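ABC-type transport system, molybdenum-specific extracellular solute-binding protein (Clostridium difficile, PDB 4KD5) probably binds molybdate or tungstate outside the cell and hands the oxyanion to an ABC transporter for uptake. Local coordinates at residues E73-V77 / S197-A201; S5-S11 / N33-N39; S98-M102 / K179-T184. All coordinates share one frame; numbering follows the deposited sequence.

Contact 1 of 3, residues E73-V77 / S197-A201. With FMT (formic acid), chain H.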
ATOM      1  N   GLU A  73     -14.674  -0.528  19.725  1.00 72.02           N
ATOM      2  CA  GLU A  73     -13.478  -0.959  20.437  1.00 71.11           C
ATOM      3  C   GLU A  73     -12.221  -0.657  19.617  1.00 70.96           C
ATOM      4  O   GLU A  73     -11.117  -1.062  19.985  1.00 72.20           O
ATOM      5  CB  GLU A  73     -13.567  -2.454  20.768  1.00 71.83           C
ATOM      6  CG  GLU A  73     -14.802  -2.845  21.584  1.00 79.37           C
ATOM      7  CD  GLU A  73     -15.122  -4.331  21.491  1.00 82.05           C
ATOM      8  OE1 GLU A  73     -14.647  -4.981  20.537  1.00 77.55           O
ATOM      9  OE2 GLU A  73     -15.848  -4.845  22.368  1.00 87.35           O
ATOM     10  N   LYS A  74     -12.409   0.047  18.501  1.00 68.73           N
ATOM     11  CA  LYS A  74     -11.307   0.504  17.648  1.00 67.78           C
ATOM     12  C   LYS A  74     -10.412  -0.617  17.104  1.00 64.33           C
ATOM     13  O   LYS A  74      -9.195  -0.462  17.000  1.00 72.62           O
ATOM     14  CB  LYS A  74     -10.480   1.580  18.367  1.00 71.94           C
ATOM     15  CG  LYS A  74     -11.225   2.902  18.560  1.00 73.08           C
ATOM     16  CD  LYS A  74     -10.281   4.010  19.009  1.00 73.86           C
ATOM     17  CE  LYS A  74     -10.831   5.382  18.654  1.00 78.94           C
ATOM     18  NZ  LYS A  74     -11.135   5.481  17.199  1.00 75.84           N
ATOM     19  N   LEU A  75     -11.031  -1.733  16.737  1.00 49.94           N
ATOM     20  CA  LEU A  75     -10.306  -2.876  16.200  1.00 44.82           C
ATOM     21  C   LEU A  75     -10.365  -2.894  14.674  1.00 51.85           C
ATOM     22  O   LEU A  75      -9.891  -3.838  14.036  1.00 55.29           O
ATOM     23  CB  LEU A  75     -10.864  -4.180  16.775  1.00 46.55           C
ATOM     24  CG  LEU A  75     -10.733  -4.359  18.289  1.00 49.13           C
ATOM     25  CD1 LEU A  75     -11.448  -5.611  18.759  1.00 47.52           C
ATOM     26  CD2 LEU A  75      -9.277  -4.420  18.696  1.00 49.05           C
ATOM     27  N   LEU A  76     -10.930  -1.837  14.092  1.00 48.66           N
ATOM     28  CA  LEU A  76     -11.072  -1.741  12.642  1.00 41.58           C
ATOM     29  C   LEU A  76     -10.336  -0.530  12.086  1.00 46.74           C
ATOM     30  O   LEU A  76     -10.159   0.473  12.784  1.00 48.53           O
ATOM     31  CB  LEU A  76     -12.549  -1.646  12.246  1.00 40.15           C
ATOM     32  CG  LEU A  76     -13.476  -2.808  12.591  1.00 40.63           C
ATOM     33  CD1 LEU A  76     -14.867  -2.584  12.024  1.00 47.28           C
ATOM     34  CD2 LEU A  76     -12.913  -4.107  12.068  1.00 38.39           C
ATOM     35  N   VAL A  77      -9.897  -0.637  10.835  1.00 46.27           N
ATOM     36  CA  VAL A  77      -9.476   0.529  10.071  1.00 46.74           C
ATOM     37  C   VAL A  77     -10.772   1.165   9.563  1.00 49.20           C
ATOM     38  O   VAL A  77     -11.329   0.728   8.553  1.00 45.79           O
ATOM     39  CB  VAL A  77      -8.561   0.136   8.893  1.00 47.41           C
ATOM     40  CG1 VAL A  77      -8.008   1.373   8.207  1.00 36.35           C
ATOM     41  CG2 VAL A  77      -7.413  -0.734   9.379  1.00 41.32           C
ATOM     42  N   SER A 197     -14.551  -5.010   6.270  1.00 40.35           N
ATOM     43  CA  SER A 197     -13.624  -4.044   6.858  1.00 45.86           C
ATOM     44  C   SER A 197     -12.217  -4.616   6.986  1.00 48.23           C
ATOM     45  O   SER A 197     -12.051  -5.815   7.210  1.00 51.62           O
ATOM     46  CB  SER A 197     -14.122  -3.587   8.231  1.00 47.37           C
ATOM     47  OG  SER A 197     -13.254  -2.609   8.774  1.00 61.00           O
ATOM     48  N   VAL A 198     -11.207  -3.762   6.846  1.00 45.64           N
ATOM     49  CA  VAL A 198      -9.834  -4.164   7.135  1.00 48.72           C
ATOM     50  C   VAL A 198      -9.638  -4.121   8.649  1.00 49.87           C
ATOM     51  O   VAL A 198     -10.109  -3.193   9.312  1.00 46.76           O
ATOM     52  CB  VAL A 198      -8.811  -3.244   6.443  1.00 48.15           C
ATOM     53  CG1 VAL A 198      -7.392  -3.612   6.845  1.00 36.60           C
ATOM     54  CG2 VAL A 198      -8.953  -3.334   4.938  1.00 46.17           C
ATOM     55  N   ILE A 199      -8.959  -5.125   9.197  1.00 44.98           N
ATOM     56  CA  ILE A 199      -8.724  -5.196  10.635  1.00 45.31           C
ATOM     57  C   ILE A 199      -7.546  -4.301  11.039  1.00 44.34           C
ATOM     58  O   ILE A 199      -6.526  -4.270  10.351  1.00 46.14           O
ATOM     59  CB  ILE A 199      -8.478  -6.648  11.069  1.00 54.72           C
ATOM     60  CG1 ILE A 199      -9.641  -7.534  10.627  1.00 54.52           C
ATOM     61  CG2 ILE A 199      -8.297  -6.749  12.567  1.00 52.36           C
ATOM     62  CD1 ILE A 199     -10.983  -7.085  11.166  1.00 44.89           C
ATOM     63  N   LYS A 200      -7.693  -3.576  12.147  1.00 45.75           N
ATOM     64  CA  LYS A 200      -6.692  -2.603  12.595  1.00 53.82           C
ATOM     65  C   LYS A 200      -5.349  -3.244  12.939  1.00 54.25           C
ATOM     66  O   LYS A 200      -4.292  -2.723  12.588  1.00 49.91           O
ATOM     67  CB  LYS A 200      -7.231  -1.836  13.807  1.00 57.76           C
ATOM     68  CG  LYS A 200      -6.353  -0.693  14.279  1.00 58.82           C
ATOM     69  CD  LYS A 200      -6.377   0.460  13.295  1.00 63.07           C
ATOM     70  CE  LYS A 200      -6.502   1.789  14.023  1.00 75.15           C
ATOM     71  NZ  LYS A 200      -7.672   1.807  14.946  1.00 78.84           N
ATOM     72  N   ALA A 201      -5.399  -4.386  13.617  1.00 56.60           N
ATOM     73  CA  ALA A 201      -4.182  -5.065  14.066  1.00 59.86           C
ATOM     74  C   ALA A 201      -3.425  -5.762  12.943  1.00 63.80           C
ATOM     75  O   ALA A 201      -2.322  -6.266  13.156  1.00 64.92           O
ATOM     76  CB  ALA A 201      -4.501  -6.050  15.164  1.00 60.50           C
TER
HETATM   77  C   FMT H 303      -7.985  -5.899  15.850  1.00 82.31           C
HETATM   78  O1  FMT H 303      -7.465  -4.885  15.381  1.00 72.93           O
HETATM   79  O2  FMT H 303      -7.376  -6.814  16.407  1.00 80.88           O

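Contact 2 of 3, residues S5-S11 / N33-N39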
ATOM      1  N   SER A   5       6.080 -11.826  -1.179  1.00 75.82           N
ATOM      2  CA  SER A   5       4.772 -12.474  -1.131  1.00 79.33           C
ATOM      3  C   SER A   5       4.006 -12.094   0.136  1.00 80.60           C
ATOM      4  O   SER A   5       4.602 -11.864   1.190  1.00 87.42           O
ATOM      5  CB  SER A   5       4.921 -13.994  -1.224  1.00 80.95           C
ATOM      6  OG  SER A   5       3.663 -14.638  -1.133  1.00 79.27           O
ATOM      7  N   VAL A   6       2.683 -12.023   0.024  1.00 70.72           N
ATOM      8  CA  VAL A   6       1.835 -11.626   1.144  1.00 64.87           C
ATOM      9  C   VAL A   6       0.756 -12.670   1.413  1.00 61.49           C
ATOM     10  O   VAL A   6       0.135 -13.182   0.481  1.00 60.36           O
ATOM     11  CB  VAL A   6       1.167 -10.260   0.884  1.00 55.96           C
ATOM     12  CG1 VAL A   6       0.214  -9.912   2.007  1.00 51.05           C
ATOM     13  CG2 VAL A   6       2.216  -9.176   0.751  1.00 53.88           C
ATOM     14  N   GLU A   7       0.546 -12.988   2.687  1.00 63.41           N
ATOM     15  CA  GLU A   7      -0.515 -13.906   3.078  1.00 69.11           C
ATOM     16  C   GLU A   7      -1.576 -13.168   3.887  1.00 64.82           C
ATOM     17  O   GLU A   7      -1.323 -12.749   5.019  1.00 65.84           O
ATOM     18  CB  GLU A   7       0.058 -15.079   3.878  1.00 80.88           C
ATOM     19  CG  GLU A   7       1.093 -15.891   3.111  1.00 93.47           C
ATOM     20  CD  GLU A   7       1.805 -16.915   3.974  1.00101.64           C
ATOM     21  OE1 GLU A   7       1.604 -16.907   5.206  1.00107.62           O
ATOM     22  OE2 GLU A   7       2.569 -17.730   3.417  1.00104.74           O
ATOM     23  N   LEU A   8      -2.757 -13.003   3.297  1.00 66.05           N
ATOM     24  CA  LEU A   8      -3.864 -12.326   3.968  1.00 59.03           C
ATOM     25  C   LEU A   8      -4.808 -13.332   4.624  1.00 51.42           C
ATOM     26  O   LEU A   8      -5.198 -14.330   4.007  1.00 54.62           O
ATOM     27  CB  LEU A   8      -4.647 -11.448   2.987  1.00 56.01           C
ATOM     28  CG  LEU A   8      -3.953 -10.233   2.377  1.00 51.65           C
ATOM     29  CD1 LEU A   8      -4.891  -9.506   1.421  1.00 49.56           C
ATOM     30  CD2 LEU A   8      -3.478  -9.286   3.456  1.00 49.57           C
ATOM     31  N   ASN A   9      -5.161 -13.076   5.879  1.00 49.85           N
ATOM     32  CA  ASN A   9      -6.168 -13.877   6.556  1.00 42.02           C
ATOM     33  C   ASN A   9      -7.531 -13.215   6.446  1.00 41.86           C
ATOM     34  O   ASN A   9      -7.735 -12.110   6.957  1.00 41.88           O
ATOM     35  CB  ASN A   9      -5.792 -14.079   8.027  1.00 41.67           C
ATOM     36  CG  ASN A   9      -4.717 -15.126   8.215  1.00 53.66           C
ATOM     37  OD1 ASN A   9      -4.862 -16.267   7.775  1.00 57.94           O
ATOM     38  ND2 ASN A   9      -3.622 -14.740   8.858  1.00 65.51           N
ATOM     39  N   ILE A  10      -8.460 -13.879   5.770  1.00 42.75           N
ATOM     40  CA  ILE A  10      -9.820 -13.362   5.662  1.00 50.78           C
ATOM     41  C   ILE A  10     -10.799 -14.234   6.448  1.00 50.41           C
ATOM     42  O   ILE A  10     -10.836 -15.453   6.275  1.00 57.27           O
ATOM     43  CB  ILE A  10     -10.286 -13.242   4.194  1.00 49.86           C
ATOM     44  CG1 ILE A  10      -9.542 -12.116   3.482  1.00 52.42           C
ATOM     45  CG2 ILE A  10     -11.776 -12.960   4.122  1.00 39.19           C
ATOM     46  CD1 ILE A  10      -8.195 -12.504   2.948  1.00 48.33           C
ATOM     47  N   SER A  11     -11.577 -13.605   7.323  1.00 47.75           N
ATOM     48  CA  SER A  11     -12.665 -14.294   8.010  1.00 54.08           C
ATOM     49  C   SER A  11     -13.991 -13.804   7.437  1.00 57.87           C
ATOM     50  O   SER A  11     -14.226 -12.598   7.356  1.00 63.94           O
ATOM     51  CB  SER A  11     -12.607 -14.040   9.513  1.00 50.12           C
ATOM     52  OG  SER A  11     -12.526 -12.661   9.797  1.00 60.51           O
ATOM     53  N   ASN A  33       1.061 -12.250  -6.224  1.00 63.36           N
ATOM     54  CA  ASN A  33       1.829 -12.093  -4.991  1.00 67.13           C
ATOM     55  C   ASN A  33       1.053 -12.287  -3.688  1.00 65.56           C
ATOM     56  O   ASN A  33       1.639 -12.251  -2.607  1.00 69.52           O
ATOM     57  CB  ASN A  33       2.531 -10.735  -4.975  1.00 69.78           C
ATOM     58  CG  ASN A  33       3.981 -10.825  -5.396  1.00 76.58           C
ATOM     59  OD1 ASN A  33       4.885 -10.534  -4.612  1.00 84.09           O
ATOM     60  ND2 ASN A  33       4.214 -11.239  -6.638  1.00 78.76           N
ATOM     61  N   VAL A  34      -0.256 -12.493  -3.783  1.00 62.39           N
ATOM     62  CA  VAL A  34      -1.076 -12.653  -2.587  1.00 55.66           C
ATOM     63  C   VAL A  34      -1.617 -14.070  -2.453  1.00 56.12           C
ATOM     64  O   VAL A  34      -2.201 -14.612  -3.395  1.00 51.68           O
ATOM     65  CB  VAL A  34      -2.241 -11.644  -2.558  1.00 51.19           C
ATOM     66  CG1 VAL A  34      -3.097 -11.849  -1.315  1.00 43.20           C
ATOM     67  CG2 VAL A  34      -1.703 -10.232  -2.587  1.00 50.18           C
ATOM     68  N   LYS A  35      -1.401 -14.667  -1.283  1.00 61.17           N
ATOM     69  CA  LYS A  35      -2.010 -15.944  -0.937  1.00 60.92           C
ATOM     70  C   LYS A  35      -3.119 -15.668   0.065  1.00 50.38           C
ATOM     71  O   LYS A  35      -2.880 -15.049   1.105  1.00 49.30           O
ATOM     72  CB  LYS A  35      -0.978 -16.874  -0.305  1.00 66.95           C
ATOM     73  CG  LYS A  35       0.308 -17.031  -1.103  1.00 83.46           C
ATOM     74  CD  LYS A  35       1.447 -17.489  -0.202  1.00 91.50           C
ATOM     75  CE  LYS A  35       2.685 -17.883  -0.996  1.00 98.85           C
ATOM     76  NZ  LYS A  35       3.794 -18.323  -0.096  1.00103.64           N
ATOM     77  N   LEU A  36      -4.330 -16.125  -0.235  1.00 50.36           N
ATOM     78  CA  LEU A  36      -5.468 -15.889   0.649  1.00 49.12           C
ATOM     79  C   LEU A  36      -5.786 -17.126   1.488  1.00 51.48           C
ATOM     80  O   LEU A  36      -5.864 -18.239   0.962  1.00 51.66           O
ATOM     81  CB  LEU A  36      -6.700 -15.477  -0.163  1.00 45.27           C
ATOM     82  CG  LEU A  36      -6.617 -14.209  -1.013  1.00 46.58           C
ATOM     83  CD1 LEU A  36      -7.872 -14.038  -1.855  1.00 48.47           C
ATOM     84  CD2 LEU A  36      -6.417 -12.987  -0.140  1.00 41.55           C
ATOM     85  N   THR A  37      -5.964 -16.932   2.792  1.00 55.41           N
ATOM     86  CA  THR A  37      -6.415 -18.012   3.667  1.00 58.99           C
ATOM     87  C   THR A  37      -7.767 -17.626   4.267  1.00 63.66           C
ATOM     88  O   THR A  37      -7.846 -16.742   5.125  1.00 67.23           O
ATOM     89  CB  THR A  37      -5.396 -18.308   4.783  1.00 55.29           C
ATOM     90  OG1 THR A  37      -4.211 -18.873   4.210  1.00 67.94           O
ATOM     91  CG2 THR A  37      -5.971 -19.292   5.788  1.00 52.87           C
ATOM     92  N   VAL A  38      -8.829 -18.284   3.812  1.00 59.89           N
ATOM     93  CA  VAL A  38     -10.180 -17.907   4.221  1.00 59.95           C
ATOM     94  C   VAL A  38     -10.745 -18.821   5.306  1.00 60.30           C
ATOM     95  O   VAL A  38     -10.916 -20.025   5.098  1.00 67.38           O
ATOM     96  CB  VAL A  38     -11.152 -17.867   3.026  1.00 61.35           C
ATOM     97  CG1 VAL A  38     -12.477 -17.286   3.457  1.00 65.52           C
ATOM     98  CG2 VAL A  38     -10.583 -17.024   1.907  1.00 56.12           C
ATOM     99  N   ASN A  39     -11.037 -18.234   6.462  1.00 57.86           N
ATOM    100  CA  ASN A  39     -11.656 -18.954   7.564  1.00 57.83           C
ATOM    101  C   ASN A  39     -13.138 -18.595   7.665  1.00 59.63           C
ATOM    102  O   ASN A  39     -13.503 -17.420   7.592  1.00 58.70           O
ATOM    103  CB  ASN A  39     -10.935 -18.627   8.872  1.00 65.49           C
ATOM    104  CG  ASN A  39     -11.538 -19.334  10.069  1.00 81.68           C
ATOM    105  OD1 ASN A  39     -11.336 -20.535  10.267  1.00 87.54           O
ATOM    106  ND2 ASN A  39     -12.263 -18.584  10.891  1.00 83.96           N
TER

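Contact 3 of 3, residues S98-M102 / K179-T184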
ATOM      1  N   SER A  98     -46.638 -23.007 -10.922  1.00 87.03           N
ATOM      2  CA  SER A  98     -47.563 -22.030 -11.514  1.00 92.06           C
ATOM      3  C   SER A  98     -48.169 -21.022 -10.517  1.00 83.60           C
ATOM      4  O   SER A  98     -49.205 -20.416 -10.796  1.00 84.19           O
ATOM      5  CB  SER A  98     -48.661 -22.705 -12.354  1.00108.71           C
ATOM      6  OG  SER A  98     -48.106 -23.432 -13.438  1.00118.90           O
ATOM      7  N   VAL A  99     -47.520 -20.834  -9.368  1.00 69.91           N
ATOM      8  CA  VAL A  99     -47.835 -19.699  -8.500  1.00 77.65           C
ATOM      9  C   VAL A  99     -47.306 -18.422  -9.165  1.00 83.06           C
ATOM     10  O   VAL A  99     -46.156 -18.378  -9.602  1.00 83.66           O
ATOM     11  CB  VAL A  99     -47.225 -19.857  -7.089  1.00 67.92           C
ATOM     12  CG1 VAL A  99     -47.339 -18.558  -6.310  1.00 62.82           C
ATOM     13  CG2 VAL A  99     -47.928 -20.968  -6.329  1.00 63.19           C
ATOM     14  N   SER A 100     -48.146 -17.391  -9.241  1.00 90.77           N
ATOM     15  CA  SER A 100     -47.835 -16.186 -10.019  1.00 95.00           C
ATOM     16  C   SER A 100     -46.978 -15.144  -9.296  1.00 84.87           C
ATOM     17  O   SER A 100     -46.020 -14.619  -9.865  1.00 82.89           O
ATOM     18  CB  SER A 100     -49.127 -15.534 -10.517  1.00106.27           C
ATOM     19  OG  SER A 100     -48.900 -14.194 -10.916  1.00112.04           O
ATOM     20  N   GLY A 101     -47.330 -14.831  -8.051  1.00 78.32           N
ATOM     21  CA  GLY A 101     -46.626 -13.796  -7.309  1.00 73.20           C
ATOM     22  C   GLY A 101     -47.051 -13.622  -5.862  1.00 72.83           C
ATOM     23  O   GLY A 101     -47.685 -14.504  -5.281  1.00 78.71           O
HETATM   24  N   MSE A 102     -46.697 -12.473  -5.286  1.00 70.91           N
HETATM   25  CA  MSE A 102     -47.013 -12.160  -3.894  1.00 66.28           C
HETATM   26  C   MSE A 102     -48.513 -12.024  -3.655  1.00 73.20           C
HETATM   27  O   MSE A 102     -48.995 -12.305  -2.560  1.00 76.22           O
HETATM   28  CB  MSE A 102     -46.303 -10.877  -3.449  1.00 60.89           C
HETATM   29  CG  MSE A 102     -44.794 -10.996  -3.304  1.00 59.17           C
HETATM   30 SE   MSE A 102     -44.218 -12.031  -1.759  0.75 73.68          SE
HETATM   31  CE  MSE A 102     -44.877 -10.836  -0.381  1.00 51.59           C
ATOM     32  N   LYS A 179     -38.210 -22.465  -8.316  1.00 74.42           N
ATOM     33  CA  LYS A 179     -38.196 -21.282  -9.167  1.00 54.20           C
ATOM     34  C   LYS A 179     -38.483 -20.036  -8.330  1.00 59.24           C
ATOM     35  O   LYS A 179     -39.236 -20.098  -7.355  1.00 56.64           O
ATOM     36  CB  LYS A 179     -39.205 -21.443 -10.305  1.00 65.55           C
ATOM     37  CG  LYS A 179     -40.324 -20.417 -10.328  1.00 68.96           C
ATOM     38  CD  LYS A 179     -41.443 -20.884 -11.253  1.00 76.74           C
ATOM     39  CE  LYS A 179     -42.575 -19.868 -11.308  1.00 77.64           C
ATOM     40  NZ  LYS A 179     -43.735 -20.360 -12.105  1.00 83.28           N
ATOM     41  N   VAL A 180     -37.863 -18.914  -8.692  1.00 55.62           N
ATOM     42  CA  VAL A 180     -38.069 -17.661  -7.965  1.00 49.86           C
ATOM     43  C   VAL A 180     -39.266 -16.919  -8.545  1.00 61.45           C
ATOM     44  O   VAL A 180     -39.188 -16.358  -9.639  1.00 64.31           O
ATOM     45  CB  VAL A 180     -36.817 -16.768  -8.012  1.00 48.30           C
ATOM     46  CG1 VAL A 180     -37.055 -15.462  -7.273  1.00 45.86           C
ATOM     47  CG2 VAL A 180     -35.633 -17.497  -7.407  1.00 52.19           C
ATOM     48  N   VAL A 181     -40.368 -16.924  -7.801  1.00 65.56           N
ATOM     49  CA  VAL A 181     -41.624 -16.332  -8.253  1.00 64.94           C
ATOM     50  C   VAL A 181     -41.555 -14.808  -8.330  1.00 57.05           C
ATOM     51  O   VAL A 181     -41.946 -14.201  -9.327  1.00 54.12           O
ATOM     52  CB  VAL A 181     -42.772 -16.721  -7.311  1.00 72.98           C
ATOM     53  CG1 VAL A 181     -44.062 -16.094  -7.769  1.00 77.93           C
ATOM     54  CG2 VAL A 181     -42.920 -18.230  -7.240  1.00 75.70           C
ATOM     55  N   GLU A 182     -41.060 -14.198  -7.261  1.00 59.15           N
ATOM     56  CA  GLU A 182     -40.979 -12.747  -7.175  1.00 64.84           C
ATOM     57  C   GLU A 182     -40.022 -12.349  -6.061  1.00 61.71           C
ATOM     58  O   GLU A 182     -39.914 -13.046  -5.048  1.00 57.27           O
ATOM     59  CB  GLU A 182     -42.369 -12.155  -6.911  1.00 71.49           C
ATOM     60  CG  GLU A 182     -42.435 -10.638  -7.027  1.00 75.89           C
ATOM     61  CD  GLU A 182     -43.821 -10.085  -6.739  1.00 82.57           C
ATOM     62  OE1 GLU A 182     -43.922  -8.885  -6.409  1.00 88.01           O
ATOM     63  OE2 GLU A 182     -44.810 -10.842  -6.848  1.00 77.43           O
ATOM     64  N   LYS A 183     -39.320 -11.235  -6.245  1.00 59.23           N
ATOM     65  CA  LYS A 183     -38.455 -10.714  -5.197  1.00 57.82           C
ATOM     66  C   LYS A 183     -39.221  -9.674  -4.393  1.00 59.69           C
ATOM     67  O   LYS A 183     -39.845  -8.783  -4.967  1.00 61.38           O
ATOM     68  CB  LYS A 183     -37.189 -10.098  -5.795  1.00 58.08           C
ATOM     69  CG  LYS A 183     -36.467 -11.010  -6.781  1.00 70.08           C
ATOM     70  CD  LYS A 183     -35.012 -10.600  -6.985  1.00 73.33           C
ATOM     71  CE  LYS A 183     -34.282 -11.597  -7.876  1.00 73.38           C
ATOM     72  NZ  LYS A 183     -32.814 -11.346  -7.923  1.00 74.10           N
ATOM     73  N   THR A 184     -39.180  -9.793  -3.069  1.00 54.80           N
ATOM     74  CA  THR A 184     -39.858  -8.834  -2.203  1.00 56.46           C
ATOM     75  C   THR A 184     -39.272  -7.448  -2.414  1.00 56.29           C
ATOM     76  O   THR A 184     -38.073  -7.308  -2.659  1.00 54.94           O
ATOM     77  CB  THR A 184     -39.776  -9.222  -0.705  1.00 59.67           C
ATOM     78  OG1 THR A 184     -38.428  -9.100  -0.239  1.00 57.57           O
ATOM     79  CG2 THR A 184     -40.265 -10.645  -0.491  1.00 63.53           C
TER

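Contact 1 of 3, residues E73-V77 / S197-A201
K200 and L75 are joined by a nearly straight backbone bond, K200 N to L75 O, 2.9 Å long. K200 N stands well out of the carbonyl plane of L75. Two residues on, V77 N gives a second straight bond to V198 O at 3.0 Å. Together they bracket L76 and I199, whose backbones form a single beta bridge. The side chain of K200 bends at chi2, chi3 and chi4 and brings NZ to K74 O in a weak hydrogen bond of 3.4 Å.

A formic acid, probably from the crystallisation liquor, sits beside the bridge. A201 N donates to its O1 at 2.8 Å, and CG2 of I199 and CB of L75 both touch its carbon.

The apolar contacts lie around these bonds. CD2 of L76 meets CD1 of I199 at 3.7 Å, the two side chains crossing at a slant. CD1 and CD2 of L76 both rest on S197 OG, each at 3.6 Å. CG2 of V77 lies against CG1 of V198 at 3.8 Å. M67 and L70 of helix 65-72 pack on L76, and helix 205-215 packs on V198.

K74 has positive phi (58°) and is the C-prime residue of the Schellman motif that ends helix 65-72. The loop leaving that helix is tied to the C-terminal part of strand 193-198 and the residues that follow. T80 bonds both V77 O and V198 N. Backbone polar groups do most of the holding in this largely buried contact, and aliphatic branches fill in around them.

Contact 2 of 3, residues S5-S11 / N33-N39
V6 and K35 are linked by backbone bonds in a parallel ladder. V6 N donates to N33 O, and K35 N donates to V6 O, each at 2.8 Å. L8 and I10 repeat the pattern: each N-H goes to the residue before its partner (K35, T37) and each C=O takes the N-H of the residue after it (T37, N39). Most of these bonds are fairly straight; L8 N to K35 O is the most bent, at 146°. CA-H groups add to the ladder, as where V34 CA meets V6 O at 3.3 Å.

V6, L8 and I10 share one face with V34, L36 and V38. CD2 of L36 is the hub here. It touches CD1 of I10 at 3.6 Å and CB of L8 at 3.9 Å. CG of L36 stands beside its backbone N (chi1 -60°), as does that of L8, and the two leucines lie side by side. CD1 of L8 also meets CG1 of V34 at 4.0 Å.

E7, N9, K35 and T37 lie on the other face. The extended chains of E7 and K35 cross, with CG of E7 on CD of K35 at 3.7 Å. Their charged ends form a long salt bridge, OE2 to NZ, 3.8 Å. CE of K35 passes S5 OG, and N9 OD1 lies against CB of T37.

The two strands and helix 17-28 form a beta-alpha-beta unit, in which Y27 and E24 of the helix pack on V34, L36 and V38. A207 and F211 of helix 205-215 lie against V6, L8 and L36. Strand 58-60 pairs with the other edge of strand 6-13, through N9 and S11.

Contact 3 of 3, residues S98-M102 / K179-T184
G101 and V181 are the nearest backbone pair, with CA atoms 5.7 Å apart. The segments run in much the same direction, 12° apart end to end. No beta bridge links them. Segment 98-102 is loop, whereas 179-183 belongs to a strand. At V181 and E182 that strand has a classic beta bulge, where both residues face L91.

The bulge sends two consecutive side chains toward the loop. E182 stretches out with CG opposite its backbone N (chi1 -171°) and an extended chain beyond. Its OE2 accepts the N-H of M102 at 2.9 Å, in a nearly straight bond. The N-H arrives from above the carboxylate plane, 37° out of it. The same oxygen lies 3.5 Å from CA of G101. M102 is a selenomethionine, and its side chain crosses that of E182 at about a right angle, CG also 3.5 Å from OE2.

CG1 of V181 presses against the loop backbone, 3.2 Å from S100 O and 3.5 Å from CA of G101. It also meets CG1 of V99 more loosely, at 4.4 Å. The extended chain of K179 brings NZ near V99 O, without a hydrogen bond.

F166 packs on M102 and T184, and V164 packs on V99. T184 OG1 bonds L89 O of strand 82-94. The arrangement is a classic bulge in an antiparallel strand pair, 82-94 with 178-183, with a loop laid over the paired side chains it presents.

From the N terminus, contact 2 closes first. It pairs 5-11 with 33-39 around helix 17-28. Contact 1 opens later, at 73-77 after helix 65-72, and closes at 197-201. Contact 3 lies wholly within that long span, joining 98-102 to 179-184. No two contacts cross. All three reach the same branched sheet. Contacts 1 and 2 are on the same side of the chain's centre, their centres about 17 Å apart. Contact 3 is on the opposite side, its centre about 40 Å from that of contact 2. Strands 178-183 and 193-198, consecutive in the chain, lead from contact 3 to contact 1. The spread is consistent with the two-lobed form of periplasmic-type binding proteins.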